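Local coordinates for protein probable threonyl-tRNA synthetase 1 (Aeropyrum pernix, PDB 3A32) that probably catalyses the ATP-dependent attachment of threonine to tRNA(Thr) as a zinc-containing class II synthetase that lacks an editing domain, at residues N121-H126 with R298-I303. Numbering follows the deposited sequence.
Sequences NEVAKH and REEFGI
V123, near the end of helix 112-126, packs against E300 and F301 in the last turn of helix 293-301, a small apolar helix-to-helix contact in the class II aminoacyl-tRNA synthetase catalytic core. Helix 293-301 leads into strand 306-316 of the large mixed sheet, and helix 112-126 begins at the zinc ligand C112; the contact itself lies at the far end of that helix, away from the metal. It is a narrow junction, burying 107 Å² in all, with the CA atoms of V123 and E300 8.0 Å apart. The two methyls of V123 divide the work. CG1, anti to the backbone N (chi1 170°), meets the aliphatic part of E300, while CG2, on the backbone N side, reaches the ring of F301, the last helical residue before G302. E300 touches with its CG methylene; the bend at chi2 (-62°) turns the carboxylate off from the methyl, leaving CG as the touching atom, and one carboxylate oxygen forms a long, weak ion pair with R127. V123 is buried and also rests on V296, one turn back on the facing helix, and on L130, whereas F301 continues onto L132 in the same loop. Other sides of helix 112-126 face the second subunit: K125 hydrogen-bonds through NZ to the backbone oxygen of Y14 of the second subunit and makes a cation-pi contact with that tyrosine, and A124 packs on P27 of the same neighbour. Between V123 and E300 the closest atoms are CG1 and CG, at 3.7 Å; at the ring, V123 CG2 comes to the edge of F301 near its plane, 4.1 Å from both CE2 and CZ.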
# COMPACT_ATOMS: atom_id res chain seq x y z
N ASN A 121 -16.21 -17.17 -1.58
CA ASN A 121 -17.22 -16.28 -0.98
C ASN A 121 -18.10 -15.59 -2.04
O ASN A 121 -19.29 -15.47 -1.84
CB ASN A 121 -16.58 -15.25 -0.03
CG ASN A 121 -17.60 -14.28 0.53
OD1 ASN A 121 -18.52 -14.67 1.27
ND2 ASN A 121 -17.45 -13.00 0.18
N GLU A 122 -17.50 -15.16 -3.16
CA GLU A 122 -18.21 -14.46 -4.22
C GLU A 122 -19.13 -15.40 -4.97
O GLU A 122 -20.21 -14.99 -5.41
CB GLU A 122 -17.25 -13.74 -5.20
CG GLU A 122 -16.30 -12.77 -4.51
CD GLU A 122 -16.96 -11.46 -3.98
OE1 GLU A 122 -18.16 -11.24 -4.14
OE2 GLU A 122 -16.25 -10.65 -3.36
N VAL A 123 -18.72 -16.66 -5.10
CA VAL A 123 -19.60 -17.65 -5.72
C VAL A 123 -20.80 -17.89 -4.81
O VAL A 123 -21.94 -17.93 -5.28
CB VAL A 123 -18.80 -18.95 -6.15
CG1 VAL A 123 -19.76 -20.13 -6.59
CG2 VAL A 123 -17.85 -18.59 -7.25
N ALA A 124 -20.59 -18.01 -3.50
CA ALA A 124 -21.72 -18.24 -2.59
C ALA A 124 -22.76 -17.09 -2.67
O ALA A 124 -23.94 -17.33 -2.72
CB ALA A 124 -21.24 -18.45 -1.17
N LYS A 125 -22.28 -15.84 -2.70
CA LYS A 125 -23.11 -14.64 -2.76
C LYS A 125 -23.77 -14.40 -4.14
O LYS A 125 -24.96 -14.07 -4.18
CB LYS A 125 -22.22 -13.46 -2.37
CG LYS A 125 -21.81 -13.54 -0.87
CD LYS A 125 -20.91 -12.39 -0.45
CE LYS A 125 -21.69 -11.08 -0.53
NZ LYS A 125 -20.89 -9.91 -0.10
N HIS A 126 -23.01 -14.57 -5.25
CA HIS A 126 -23.46 -14.17 -6.59
C HIS A 126 -23.54 -15.28 -7.61
O HIS A 126 -24.11 -15.09 -8.67
CB HIS A 126 -22.62 -12.97 -7.10
CG HIS A 126 -22.54 -11.85 -6.10
ND1 HIS A 126 -23.65 -11.15 -5.68
CD2 HIS A 126 -21.51 -11.41 -5.34
CE1 HIS A 126 -23.31 -10.29 -4.74
NE2 HIS A 126 -22.01 -10.42 -4.53
N ARG A 298 -18.31 -26.56 -12.07
CA ARG A 298 -19.16 -27.43 -12.88
C ARG A 298 -20.61 -27.16 -12.50
O ARG A 298 -21.43 -26.86 -13.37
CB ARG A 298 -18.78 -28.92 -12.70
CG ARG A 298 -19.53 -29.86 -13.64
CD ARG A 298 -19.51 -31.35 -13.21
NE ARG A 298 -19.81 -31.58 -11.79
CZ ARG A 298 -18.91 -31.91 -10.86
NH1 ARG A 298 -17.60 -32.07 -11.18
NH2 ARG A 298 -19.32 -32.09 -9.60
N GLU A 299 -20.91 -27.23 -11.20
CA GLU A 299 -22.25 -26.98 -10.70
C GLU A 299 -22.79 -25.58 -10.95
O GLU A 299 -23.88 -25.44 -11.49
CB GLU A 299 -22.34 -27.34 -9.22
CG GLU A 299 -22.16 -28.84 -9.00
CD GLU A 299 -21.76 -29.21 -7.58
OE1 GLU A 299 -21.74 -28.32 -6.68
OE2 GLU A 299 -21.44 -30.40 -7.35
N GLU A 300 -22.03 -24.54 -10.60
CA GLU A 300 -22.48 -23.15 -10.72
C GLU A 300 -22.32 -22.55 -12.11
O GLU A 300 -23.14 -21.73 -12.52
CB GLU A 300 -21.75 -22.25 -9.72
CG GLU A 300 -21.89 -22.64 -8.25
CD GLU A 300 -23.34 -22.60 -7.74
OE1 GLU A 300 -24.17 -21.85 -8.30
OE2 GLU A 300 -23.65 -23.32 -6.78
N PHE A 301 -21.28 -22.92 -12.85
CA PHE A 301 -21.07 -22.31 -14.17
C PHE A 301 -21.32 -23.26 -15.34
O PHE A 301 -21.34 -22.83 -16.50
CB PHE A 301 -19.67 -21.67 -14.29
CG PHE A 301 -19.37 -20.66 -13.24
CD1 PHE A 301 -19.43 -19.32 -13.53
CD2 PHE A 301 -18.98 -21.06 -11.96
CE1 PHE A 301 -19.15 -18.35 -12.54
CE2 PHE A 301 -18.67 -20.11 -10.97
CZ PHE A 301 -18.76 -18.76 -11.25
N GLY A 302 -21.49 -24.55 -15.06
CA GLY A 302 -21.61 -25.55 -16.13
C GLY A 302 -20.38 -25.66 -17.05
O GLY A 302 -20.51 -25.92 -18.26
N ILE A 303 -19.20 -25.41 -16.47
CA ILE A 303 -17.92 -25.55 -17.14
C ILE A 303 -17.17 -26.78 -16.61
O ILE A 303 -16.97 -26.92 -15.41
CB ILE A 303 -17.10 -24.23 -17.02
CG1 ILE A 303 -17.76 -23.15 -17.88
CG2 ILE A 303 -15.64 -24.41 -17.44
CD1 ILE A 303 -17.41 -21.78 -17.47